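Chitin binding protein (Streptomyces lividans, PDB 5FTZ) is a copper-dependent lytic polysaccharide monooxygenase of family AA10 that probably binds chitin and cleaves it oxidatively. Local coordinates at residues A[5-10]-A[166-171]; A[20-25]-A[63-68]; A[36-41]-A[111-116]; A[80-85]-A[136-141]; A[91-96]-A[129-134]. All coordinates share one frame; numbering follows the deposited sequence.

Contact 1. Residues A[5-10]-A[166-171]; sequences DLPVSR and ACSDVT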
# COMPACT_ATOMS: atom_id res chain seq x y z
N ASP A 5 11.13 1.61 23.34
CA ASP A 5 11.39 1.55 24.79
C ASP A 5 12.43 0.50 25.17
O ASP A 5 12.88 0.53 26.28
CB ASP A 5 10.10 1.47 25.64
CG ASP A 5 9.47 0.20 25.58
OD1 ASP A 5 9.73 -0.61 24.71
OD2 ASP A 5 8.62 -0.11 26.48
N LEU A 6 12.91 -0.28 24.20
CA LEU A 6 14.09 -1.14 24.41
C LEU A 6 14.94 -1.10 23.15
O LEU A 6 14.45 -1.51 22.09
CB LEU A 6 13.75 -2.62 24.71
CG LEU A 6 13.04 -2.87 26.00
CD1 LEU A 6 12.51 -4.28 26.04
CD2 LEU A 6 13.97 -2.58 27.19
N PRO A 7 16.19 -0.59 23.21
CA PRO A 7 16.76 0.15 24.33
C PRO A 7 16.02 1.50 24.42
O PRO A 7 15.67 2.06 23.37
CB PRO A 7 18.22 0.35 23.87
CG PRO A 7 18.19 0.33 22.38
CD PRO A 7 17.00 -0.50 21.99
N VAL A 8 15.78 1.97 25.62
CA VAL A 8 14.94 3.15 25.79
C VAL A 8 15.50 4.35 25.05
O VAL A 8 16.69 4.69 25.17
CB VAL A 8 14.63 3.42 27.27
CG1 VAL A 8 15.85 3.80 28.03
CG2 VAL A 8 13.55 4.46 27.37
N SER A 9 14.65 5.03 24.30
CA SER A 9 15.04 6.17 23.47
C SER A 9 15.00 7.47 24.24
O SER A 9 14.38 7.59 25.29
CB SER A 9 14.14 6.26 22.26
OG SER A 9 12.76 6.34 22.64
N ARG A 10 15.68 8.48 23.71
CA ARG A 10 15.72 9.79 24.32
C ARG A 10 14.35 10.36 24.53
O ARG A 10 14.12 10.98 25.58
CB ARG A 10 16.66 10.73 23.55
CG ARG A 10 18.13 10.38 23.63
CD ARG A 10 18.96 11.35 22.82
NE ARG A 10 20.39 11.00 22.89
CZ ARG A 10 21.33 11.55 22.14
NH1 ARG A 10 21.04 12.50 21.28
NH2 ARG A 10 22.59 11.09 22.25
N ALA A 166 14.23 7.32 16.45
CA ALA A 166 14.41 7.21 17.89
C ALA A 166 15.88 6.86 18.22
O ALA A 166 16.35 5.78 17.86
CB ALA A 166 13.51 6.15 18.49
N CYS A 167 16.56 7.81 18.82
CA CYS A 167 17.96 7.61 19.25
C CYS A 167 17.98 7.07 20.65
O CYS A 167 17.34 7.68 21.54
CB CYS A 167 18.71 8.94 19.26
SG CYS A 167 18.93 9.56 17.56
N SER A 168 18.76 6.02 20.92
CA SER A 168 18.92 5.47 22.23
C SER A 168 20.37 5.47 22.60
O SER A 168 21.21 4.87 21.90
CB SER A 168 18.38 4.08 22.29
OG SER A 168 17.01 3.98 21.94
N ASP A 169 20.69 5.99 23.78
CA ASP A 169 22.06 5.91 24.33
C ASP A 169 22.31 4.59 24.99
O ASP A 169 21.52 4.14 25.83
CB ASP A 169 22.30 7.03 25.32
CG ASP A 169 22.15 8.38 24.68
OD1 ASP A 169 23.13 8.83 24.02
OD2 ASP A 169 21.05 9.00 24.78
N VAL A 170 23.38 3.94 24.58
CA VAL A 170 23.79 2.63 25.14
C VAL A 170 25.26 2.66 25.53
O VAL A 170 26.01 3.55 25.14
CB VAL A 170 23.47 1.48 24.18
CG1 VAL A 170 21.98 1.41 23.84
CG2 VAL A 170 24.33 1.60 22.92
N THR A 171 25.64 1.69 26.34
CA THR A 171 27.02 1.49 26.75
C THR A 171 27.39 0.04 26.49
O THR A 171 26.72 -0.85 27.04
CB THR A 171 27.25 1.86 28.23
OG1 THR A 171 26.96 3.25 28.44
CG2 THR A 171 28.74 1.72 28.58
O HOH W 1 18.32 6.84 25.21
O HOH W 2 18.89 3.50 26.24
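Asp169 OD1 is gripped twice: Arg10 NH2 donates to its syn lone pair at 2.9 Å, and His148 NE2 supplies a second bond. The companion oxygen, Asp169 OD2, takes Arg10 NE at 2.8 Å, so the guanidinium seizes the carboxylate side-on, one nitrogen to each oxygen. Both N-H...O angles are 176° and the two planes lie only 18° apart, the evidence for a bidentate salt bridge. A bond from Arg10 NH1 to Leu59 O and a cation-pi contact with Trp70 further fix the group's rotation. The backbone of the same residue joins in, Arg10 N donating to Cys167 O at 2.8 Å. Ser168 OG, set beside its own backbone N (chi1 -59°), donates to Pro7 O at 2.7 Å from above the carbonyl plane. Two waters bridge from Val8 O, one to Asp169 N and the other to Asp169 O. Pro7, which follows a cis peptide bond, adds an apolar touch of its CB on Val170 CG1 at 3.9 Å. Ser9 holds the N-cap position of helix 10-15, its OG bonded to Thr4 O; the link from strand 2-6 crosses strand 162-171, whose Cys167 is disulfide-bonded to Cys49 and whose sheet neighbours include strand 148-157.

Contact 2. Residues A[20-25]-A[63-68]; sequences GGCGAI and KQPNGQ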
# COMPACT_ATOMS: atom_id res chain seq x y z
N GLY A 20 14.98 15.55 32.98
CA GLY A 20 14.14 16.74 33.02
C GLY A 20 14.53 17.77 31.97
O GLY A 20 15.61 17.70 31.37
N GLY A 21 13.69 18.76 31.72
CA GLY A 21 14.05 19.91 30.92
C GLY A 21 13.93 19.75 29.41
O GLY A 21 14.36 20.61 28.68
N CYS A 22 13.26 18.70 28.92
CA CYS A 22 13.29 18.41 27.49
C CYS A 22 12.29 19.15 26.67
O CYS A 22 12.42 19.09 25.43
CB CYS A 22 13.02 16.93 27.20
SG CYS A 22 14.21 15.77 27.95
N GLY A 23 11.37 19.88 27.30
CA GLY A 23 10.40 20.65 26.51
C GLY A 23 9.20 19.81 26.08
O GLY A 23 8.79 18.87 26.75
N ALA A 24 8.64 20.18 24.94
CA ALA A 24 7.37 19.65 24.41
C ALA A 24 7.34 18.13 24.30
O ALA A 24 6.30 17.51 24.42
CB ALA A 24 7.07 20.25 23.03
N ILE A 25 8.50 17.55 23.98
CA ILE A 25 8.57 16.07 23.80
C ILE A 25 8.09 15.28 24.98
O ILE A 25 7.60 14.15 24.85
CB ILE A 25 9.99 15.63 23.37
CG1 ILE A 25 10.01 14.22 22.84
CG2 ILE A 25 10.99 15.76 24.53
CD1 ILE A 25 9.30 14.06 21.55
N LYS A 63 24.17 16.10 25.18
CA LYS A 63 23.96 15.92 26.61
C LYS A 63 22.47 16.09 26.88
O LYS A 63 21.74 16.69 26.07
CB LYS A 63 24.71 16.99 27.39
CG LYS A 63 26.22 17.04 27.16
CD LYS A 63 26.85 15.86 27.75
CE LYS A 63 28.37 16.01 27.81
NZ LYS A 63 28.96 14.94 28.65
N GLN A 64 22.02 15.61 28.04
CA GLN A 64 20.67 15.93 28.47
C GLN A 64 20.57 17.46 28.76
O GLN A 64 21.57 18.19 28.78
CB GLN A 64 20.24 14.99 29.58
CG GLN A 64 20.93 15.22 30.85
CD GLN A 64 20.32 14.37 31.97
OE1 GLN A 64 19.33 14.81 32.57
NE2 GLN A 64 20.95 13.25 32.30
N PRO A 65 19.35 17.98 28.88
CA PRO A 65 19.19 19.42 28.96
C PRO A 65 20.01 20.10 30.09
O PRO A 65 20.53 21.20 29.88
CB PRO A 65 17.68 19.57 29.19
CG PRO A 65 17.12 18.41 28.41
CD PRO A 65 18.06 17.29 28.66
N ASN A 66 20.23 19.42 31.22
CA ASN A 66 21.01 20.00 32.32
C ASN A 66 22.52 19.90 32.12
O ASN A 66 23.26 20.26 33.05
CB ASN A 66 20.58 19.40 33.66
CG ASN A 66 21.02 17.99 33.84
OD1 ASN A 66 21.67 17.40 33.00
ND2 ASN A 66 20.64 17.43 34.95
N GLY A 67 22.96 19.39 30.98
CA GLY A 67 24.39 19.30 30.69
C GLY A 67 25.09 18.06 31.17
O GLY A 67 26.29 17.84 30.85
N GLN A 68 24.37 17.18 31.89
CA GLN A 68 24.93 15.90 32.27
C GLN A 68 24.83 14.91 31.09
O GLN A 68 24.06 15.10 30.14
CB GLN A 68 24.19 15.39 33.46
CG GLN A 68 24.31 16.29 34.72
CD GLN A 68 25.68 16.24 35.29
OE1 GLN A 68 26.04 15.27 35.91
NE2 GLN A 68 26.49 17.25 35.00
O HOH W 3 18.31 17.42 32.09
O HOH W 4 17.37 15.70 34.52
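Pro65 is the side chain that meets the glycine-rich segment 20-25, and its ring can be followed atom by atom. CB lies 3.5 Å from Gly21 O and about as far from Gly20 O, so the ring starts against two successive carbonyl oxygens. CG is 3.4 Å from Gly20 O and also 4.0 Å from Cys22 SG. CD, next to the proline nitrogen, is 3.7 Å from Gly20 O, with Cys22 SG a looser van der Waals neighbour. That sulfur is tied by a disulfide to Cys14 in helix 10-15, which joins the glycine-rich loop to the helix before it. Gly21, with no side chain and a positive phi of 84°, brings its bare backbone against Pro65.

Pro65 follows Gln64 in a type I beta turn from Gln64 to Gly67, closed by Gly67 N donating to Gln64 O at 2.9 Å. An Asx turn overlaps it, with Asn66 OD1 accepting from Gln68 N from above the amide plane. Both turns belong to the long connection between strands 33-35 and 73-74 at the protein surface.

Polar communication between the segments runs through water. One molecule donates to Gly20 O at 2.8 Å and to Gln64 OE1, and accepts from Asn66 N. A second accepts from Gly20 N at 2.8 Å and donates to the same Gln64 OE1, while Gln64 NE2 is bonded to Ala69 O and holds the amide in its orientation.

Contact 3. Residues A[36-41]-A[111-116]; sequences KGFPAS and LARSDL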
# COMPACT_ATOMS: atom_id res chain seq x y z
N LYS A 36 11.13 10.10 5.34
CA LYS A 36 11.74 8.80 5.16
C LYS A 36 12.96 8.87 4.24
O LYS A 36 13.28 9.93 3.73
CB LYS A 36 10.73 7.76 4.64
CG LYS A 36 10.33 7.98 3.17
CD LYS A 36 9.40 6.88 2.75
CE LYS A 36 9.13 6.94 1.26
NZ LYS A 36 8.12 5.90 0.93
N GLY A 37 13.60 7.72 4.06
CA GLY A 37 14.68 7.57 3.09
C GLY A 37 16.07 7.82 3.67
O GLY A 37 17.04 7.96 2.91
N PHE A 38 16.20 7.77 4.99
CA PHE A 38 17.52 7.84 5.65
C PHE A 38 18.40 6.70 5.19
O PHE A 38 17.93 5.58 5.10
CB PHE A 38 17.28 7.73 7.14
CG PHE A 38 18.51 8.00 7.98
CD1 PHE A 38 18.90 9.26 8.29
CD2 PHE A 38 19.27 6.91 8.40
CE1 PHE A 38 20.04 9.48 9.02
CE2 PHE A 38 20.42 7.11 9.14
CZ PHE A 38 20.82 8.40 9.42
N PRO A 39 19.70 6.94 4.99
CA PRO A 39 20.42 8.20 5.13
C PRO A 39 20.49 9.13 3.93
O PRO A 39 20.93 10.26 4.02
CB PRO A 39 21.84 7.73 5.47
CG PRO A 39 21.92 6.50 4.64
CD PRO A 39 20.62 5.81 4.79
N ALA A 40 20.09 8.67 2.74
CA ALA A 40 20.21 9.53 1.57
C ALA A 40 19.35 10.76 1.67
O ALA A 40 19.75 11.85 1.30
CB ALA A 40 19.87 8.73 0.32
N SER A 41 18.13 10.58 2.17
CA SER A 41 17.27 11.69 2.50
C SER A 41 16.97 11.61 4.00
O SER A 41 17.76 11.06 4.75
CB SER A 41 16.03 11.66 1.61
OG SER A 41 15.33 10.46 1.77
N LEU A 111 24.22 14.40 16.85
CA LEU A 111 24.42 13.21 16.03
C LEU A 111 24.25 13.52 14.55
O LEU A 111 23.27 14.16 14.12
CB LEU A 111 23.40 12.13 16.42
CG LEU A 111 23.68 10.74 15.87
CD1 LEU A 111 24.82 10.09 16.60
CD2 LEU A 111 22.39 9.90 15.98
N ALA A 112 25.15 12.95 13.76
CA ALA A 112 25.12 13.13 12.32
C ALA A 112 25.46 11.83 11.59
O ALA A 112 25.95 10.85 12.23
CB ALA A 112 26.17 14.16 11.94
N ARG A 113 25.18 11.78 10.28
CA ARG A 113 25.52 10.59 9.49
C ARG A 113 26.97 10.14 9.63
O ARG A 113 27.25 8.96 9.63
CB ARG A 113 25.13 10.80 8.04
CG ARG A 113 23.61 10.82 7.83
CD ARG A 113 23.30 11.56 6.52
NE ARG A 113 21.87 11.58 6.26
CZ ARG A 113 20.97 12.36 6.86
NH1 ARG A 113 21.29 13.18 7.84
NH2 ARG A 113 19.70 12.24 6.52
N SER A 114 27.89 11.09 9.73
CA SER A 114 29.32 10.76 9.85
C SER A 114 29.65 9.99 11.13
O SER A 114 30.66 9.32 11.24
CB SER A 114 30.15 12.04 9.82
OG SER A 114 29.70 13.04 10.75
N ASP A 115 28.74 10.08 12.13
CA ASP A 115 28.91 9.31 13.38
C ASP A 115 28.43 7.88 13.31
O ASP A 115 28.79 7.10 14.17
CB ASP A 115 28.15 9.99 14.51
CG ASP A 115 28.66 11.41 14.75
OD1 ASP A 115 29.90 11.52 14.90
OD2 ASP A 115 27.83 12.40 14.74
N LEU A 116 27.64 7.57 12.30
CA LEU A 116 26.92 6.33 12.21
C LEU A 116 27.53 5.37 11.23
O LEU A 116 28.05 5.79 10.16
CB LEU A 116 25.47 6.59 11.83
CG LEU A 116 24.58 7.21 12.89
CD1 LEU A 116 23.32 7.86 12.27
CD2 LEU A 116 24.22 6.18 13.96
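Arg113, at the start of the short 3-10 turn 113-115, reaches across to the Phe38-Pro39 corner, where the peptide bond is cis. The contact joins two of the long connections that the beta-sandwich core of this monooxygenase carries: the one after strand 33-35 and the one between strands 93-100 and 122-125.

Hydrogen bonds come first. Arg113 NE donates to Pro39 O at 2.8 Å with an N-H...O angle of 164°, arriving in the carbonyl plane on a lone pair. Arg113 NH2 donates to Ser41 O at 2.9 Å, but from above that carbonyl's plane and along a more bent path. Both oxygens lie close to the guanidinium plane, so the flat group meets them at its edge. A further, weak bond from NH2 returns to Pro39 O. Outside the two segments, NH2 also bonds to Pro43 O, and NH1 forms a salt bridge with Asp45, so several acceptors from this loop meet the arginine head.

The ring-to-guanidinium approach is inclined. Phe38 CE1 sits 3.6 Å above the guanidinium plane, over its centre, yet the ring and the guanidinium are 47° apart. Within segment 36-41, Pro39 CB lies over one face of the Phe38 ring.

Apolar packing completes the set. Phe38 swings CG away from its backbone N (chi1 -171°), which carries the ring toward the 3-10 turn. There Leu116 meets it at about a right angle, Leu116 CD1 lying near the ring plane and 3.8 Å from Phe38 CZ.

Contact 4. Residues A[80-85]-A[136-141]; sequences SYTFRW and SHSGTL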
# COMPACT_ATOMS: atom_id res chain seq x y z
N SER A 80 22.24 -11.48 21.20
CA SER A 80 20.86 -11.21 20.79
C SER A 80 20.17 -10.31 21.82
O SER A 80 20.46 -10.32 23.00
CB SER A 80 20.08 -12.51 20.63
OG SER A 80 18.96 -12.24 19.83
N TYR A 81 19.25 -9.49 21.32
CA TYR A 81 18.58 -8.49 22.15
C TYR A 81 17.17 -8.29 21.64
O TYR A 81 16.93 -8.36 20.44
CB TYR A 81 19.38 -7.19 22.09
CG TYR A 81 18.88 -6.05 22.98
CD1 TYR A 81 19.26 -5.97 24.30
CD2 TYR A 81 18.07 -5.07 22.49
CE1 TYR A 81 18.82 -4.94 25.15
CE2 TYR A 81 17.56 -4.02 23.28
CZ TYR A 81 17.97 -3.95 24.60
OH TYR A 81 17.48 -2.93 25.44
N THR A 82 16.22 -8.08 22.54
CA THR A 82 14.85 -7.72 22.14
C THR A 82 14.71 -6.23 21.97
O THR A 82 14.81 -5.48 22.94
CB THR A 82 13.85 -8.23 23.16
OG1 THR A 82 13.84 -9.66 23.09
CG2 THR A 82 12.46 -7.72 22.88
N PHE A 83 14.48 -5.80 20.73
CA PHE A 83 14.19 -4.41 20.43
C PHE A 83 12.69 -4.25 20.52
O PHE A 83 11.95 -5.14 20.06
CB PHE A 83 14.72 -4.04 19.03
CG PHE A 83 16.19 -4.06 18.96
CD1 PHE A 83 16.88 -5.25 18.65
CD2 PHE A 83 16.92 -2.93 19.22
CE1 PHE A 83 18.26 -5.28 18.64
CE2 PHE A 83 18.31 -2.96 19.18
CZ PHE A 83 18.96 -4.14 18.90
N ARG A 84 12.20 -3.18 21.16
CA ARG A 84 10.78 -3.06 21.37
C ARG A 84 10.31 -1.63 21.10
O ARG A 84 10.92 -0.66 21.58
CB ARG A 84 10.45 -3.45 22.79
CG ARG A 84 8.97 -3.51 23.11
CD ARG A 84 8.65 -4.12 24.48
NE ARG A 84 8.98 -3.23 25.54
CZ ARG A 84 9.26 -3.59 26.79
NH1 ARG A 84 9.28 -4.87 27.15
NH2 ARG A 84 9.54 -2.66 27.69
N TRP A 85 9.21 -1.55 20.36
CA TRP A 85 8.48 -0.33 20.06
C TRP A 85 7.19 -0.33 20.80
O TRP A 85 6.49 -1.39 20.89
CB TRP A 85 8.15 -0.22 18.56
CG TRP A 85 9.33 0.13 17.67
CD1 TRP A 85 10.33 -0.76 17.26
CD2 TRP A 85 9.70 1.38 17.14
NE1 TRP A 85 11.26 -0.12 16.53
CE2 TRP A 85 10.88 1.19 16.37
CE3 TRP A 85 9.12 2.64 17.19
CZ2 TRP A 85 11.52 2.28 15.73
CZ3 TRP A 85 9.74 3.70 16.55
CH2 TRP A 85 10.92 3.50 15.79
N SER A 136 7.90 -6.49 19.70
CA SER A 136 9.18 -6.93 20.20
C SER A 136 9.78 -7.84 19.15
O SER A 136 9.10 -8.77 18.67
CB SER A 136 9.01 -7.73 21.47
OG SER A 136 8.60 -6.92 22.55
N HIS A 137 11.01 -7.60 18.74
CA HIS A 137 11.69 -8.49 17.80
C HIS A 137 13.17 -8.58 18.12
O HIS A 137 13.77 -7.63 18.63
CB HIS A 137 11.38 -8.22 16.37
CG HIS A 137 11.52 -6.79 15.93
ND1 HIS A 137 10.73 -6.28 14.94
CD2 HIS A 137 12.30 -5.76 16.32
CE1 HIS A 137 11.04 -5.01 14.70
NE2 HIS A 137 11.96 -4.66 15.56
N SER A 138 13.74 -9.74 17.82
CA SER A 138 15.11 -10.06 18.22
C SER A 138 16.09 -9.74 17.13
O SER A 138 15.93 -10.22 15.98
CB SER A 138 15.23 -11.54 18.53
OG SER A 138 14.35 -11.92 19.57
N GLY A 139 17.17 -9.04 17.47
CA GLY A 139 18.31 -8.81 16.58
C GLY A 139 19.60 -8.95 17.34
O GLY A 139 19.66 -8.86 18.56
N THR A 140 20.67 -9.14 16.59
CA THR A 140 21.96 -9.30 17.24
C THR A 140 22.69 -7.96 17.31
O THR A 140 22.86 -7.28 16.30
CB THR A 140 22.83 -10.30 16.45
OG1 THR A 140 22.04 -11.47 16.30
CG2 THR A 140 24.10 -10.62 17.15
N LEU A 141 23.10 -7.62 18.51
CA LEU A 141 23.80 -6.36 18.73
C LEU A 141 25.13 -6.40 17.99
O LEU A 141 25.78 -7.49 17.92
CB LEU A 141 24.03 -6.16 20.20
CG LEU A 141 22.76 -5.82 21.01
CD1 LEU A 141 22.96 -6.02 22.50
CD2 LEU A 141 22.31 -4.40 20.66
O HOH W 5 19.15 -12.14 17.16
O HOH W 6 12.47 -10.47 20.87
O HOH W 7 9.48 -7.39 25.35
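Phe83 and His137 face each other as a hydrogen-bonded antiparallel pair: Phe83 N donates to His137 O and His137 N to Phe83 O, each at 2.9 Å. Two residues along, Tyr81 and Gly139 repeat the pattern, with Tyr81 N to Gly139 O at 2.9 Å and Gly139 N to Tyr81 O at 3.1 Å. The segment axes approach to 4.5 Å at 144°, a marked twist from strictly antiparallel.

On the face carrying Tyr81 and Phe83, the aromatic side chains lie beside Gly139. The Phe83 ring meets His137 O and Gly139 N with its edge, while Tyr81 CD2 rests over one of its faces. Leu141 spans both aromatics, its CD1 3.8 Å from Tyr81 CB and its CD2 3.8 Å from Phe83 CZ. These are the central strand and one outer strand of the three-stranded sheet 2-6, 80-87, 134-140 of the immunoglobulin-like sandwich, and this face is turned toward the other sheet. There Tyr98 OH bonds both His137 NE2 and Trp85 NE1, a second-shell group positioning two rings at once.

The opposite face is wetter. Thr82 OG1 and Ser138 OG share one water, each at 2.7 Å, and another links Ser80 OG to Thr140 OG1. Ser136 OG packs 3.4 Å from Arg84 CD and reaches Arg84 NH1 through a third water; a bend at chi3 (74°) takes the guanidinium on to Asp5, where Arg84 NE forms a salt bridge with OD1.

Contact 5. Residues A[91-96]-A[129-134]; sequences HATTDF and KQPPAT. With CU (copper (II) ion), chain B.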
# COMPACT_ATOMS: atom_id res chain seq x y z
N HIS A 91 0.49 2.14 12.21
CA HIS A 91 0.36 2.34 10.77
C HIS A 91 0.91 1.15 10.02
O HIS A 91 1.83 0.45 10.50
CB HIS A 91 1.24 3.50 10.34
CG HIS A 91 0.92 4.80 10.99
ND1 HIS A 91 -0.32 5.39 10.91
CD2 HIS A 91 1.68 5.62 11.76
CE1 HIS A 91 -0.32 6.52 11.57
NE2 HIS A 91 0.88 6.68 12.11
N ALA A 92 0.37 0.88 8.85
CA ALA A 92 0.97 -0.02 7.87
C ALA A 92 2.45 0.37 7.73
O ALA A 92 2.79 1.54 7.60
CB ALA A 92 0.28 0.06 6.53
N THR A 93 3.33 -0.63 7.73
CA THR A 93 4.74 -0.42 7.89
C THR A 93 5.51 -1.03 6.74
O THR A 93 5.28 -2.21 6.37
CB THR A 93 5.17 -1.06 9.22
OG1 THR A 93 4.51 -0.30 10.27
CG2 THR A 93 6.70 -1.02 9.42
N THR A 94 6.52 -0.30 6.25
CA THR A 94 7.46 -0.78 5.27
C THR A 94 8.57 -1.56 5.98
O THR A 94 8.74 -2.74 5.69
CB THR A 94 8.07 0.37 4.46
OG1 THR A 94 7.01 1.02 3.77
CG2 THR A 94 9.12 -0.09 3.46
N ASP A 95 9.30 -0.96 6.91
CA ASP A 95 10.37 -1.67 7.60
C ASP A 95 10.80 -0.96 8.89
O ASP A 95 10.36 0.15 9.20
CB ASP A 95 11.58 -1.93 6.69
CG ASP A 95 12.38 -0.73 6.40
OD1 ASP A 95 12.03 0.37 6.75
OD2 ASP A 95 13.46 -0.93 5.79
N PHE A 96 11.60 -1.70 9.63
CA PHE A 96 12.35 -1.19 10.79
C PHE A 96 13.82 -1.36 10.52
O PHE A 96 14.21 -2.47 10.09
CB PHE A 96 11.98 -1.93 12.08
CG PHE A 96 10.53 -1.80 12.48
CD1 PHE A 96 10.08 -0.74 13.27
CD2 PHE A 96 9.58 -2.68 12.02
CE1 PHE A 96 8.74 -0.59 13.61
CE2 PHE A 96 8.27 -2.57 12.37
CZ PHE A 96 7.84 -1.51 13.15
N LYS A 129 2.40 -4.51 6.57
CA LYS A 129 1.50 -4.92 7.62
C LYS A 129 1.47 -3.91 8.78
O LYS A 129 2.37 -3.09 8.94
CB LYS A 129 1.89 -6.31 8.11
CG LYS A 129 1.74 -7.41 7.02
CD LYS A 129 0.32 -7.54 6.52
CE LYS A 129 0.18 -8.80 5.69
NZ LYS A 129 -0.43 -8.50 4.38
N GLN A 130 0.43 -3.99 9.57
CA GLN A 130 0.27 -3.20 10.79
C GLN A 130 0.86 -3.90 11.99
O GLN A 130 0.42 -5.01 12.31
CB GLN A 130 -1.16 -2.95 11.08
CG GLN A 130 -1.82 -2.11 10.06
CD GLN A 130 -3.18 -1.75 10.57
OE1 GLN A 130 -4.13 -2.51 10.37
NE2 GLN A 130 -3.25 -0.67 11.37
N PRO A 131 1.81 -3.28 12.68
CA PRO A 131 2.36 -3.92 13.84
C PRO A 131 1.33 -4.03 14.97
O PRO A 131 0.40 -3.23 14.98
CB PRO A 131 3.50 -3.00 14.26
CG PRO A 131 3.03 -1.63 13.81
CD PRO A 131 2.33 -1.89 12.51
N PRO A 132 1.58 -4.93 15.92
CA PRO A 132 0.82 -4.88 17.21
C PRO A 132 1.15 -3.58 17.96
O PRO A 132 2.18 -2.95 17.65
CB PRO A 132 1.37 -6.08 17.94
CG PRO A 132 2.81 -6.24 17.41
CD PRO A 132 2.70 -5.87 15.95
N ALA A 133 0.35 -3.17 18.95
CA ALA A 133 0.64 -1.97 19.72
C ALA A 133 1.95 -2.00 20.47
O ALA A 133 2.55 -0.93 20.74
CB ALA A 133 -0.49 -1.72 20.69
N THR A 134 2.44 -3.17 20.82
CA THR A 134 3.78 -3.35 21.39
C THR A 134 4.45 -4.40 20.52
O THR A 134 3.95 -5.53 20.47
CB THR A 134 3.81 -3.87 22.85
OG1 THR A 134 3.07 -2.97 23.71
CG2 THR A 134 5.22 -3.97 23.37
CU CU B . 1.48 7.90 13.45
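The histidine brace, one of two copper sites seen here, includes His91: its NE2 binds copper at 1.9 Å, while His1 supplies the other ligand atoms, its backbone N among them. Segment 129-134 packs against the backbone next to this ligand. Pro131 CD lies against His91 O at 3.1 Å and also touches Thr93 OG1 at 3.5 Å, so it contacts both the carbonyl and the hydroxyl. Thr93 OG1, beside its own backbone N (chi1 -66°), donates to His91 O at 2.8 Å and in turn is bonded to Trp155 NE1. In fold terms, the copper ligand lies just ahead of strand 93-100 in the sandwich, and the proline-rich link from strand 122-125 to strand 134-140 runs along that point. The main-chain tie is Thr93 N to Lys129 O at 2.9 Å, rather bent at 134° and meeting the oxygen from above its carbonyl plane. Ala92 CA adds a C-H...O contact with the same oxygen at 3.5 Å. Gln130 packs its CG 3.9 Å from Ala92 N, and its NE2 continues to Arg90 O; Arg90 NE, for its part, is bonded to Pro131 O.

How the contacts relate
Contact 1 spans nearly the whole chain, joining residues near both termini, and the other four fall between its segments. Contacts 1 and 4 lie about 12 Å apart (centres) and meet where strand 2-6 pairs with strand 80-87; contacts 4 and 5, about 15 Å apart, touch through the Trp85, His137 and Phe96 side chains. Contacts 1, 4 and 5 thus touch in succession, the last holding a ligand of the histidine-brace copper. Contact 3 touches contact 1 through Leu111 and Cys167, joining the loop at Leu111 to strand 162-171. Contact 2 lies about 29 Å from contact 5 (centres), on the other side of the chain's centre, so its turns are remote from the histidine-brace copper. Contact 3 alternates along the chain with contacts 2, 4 and 5.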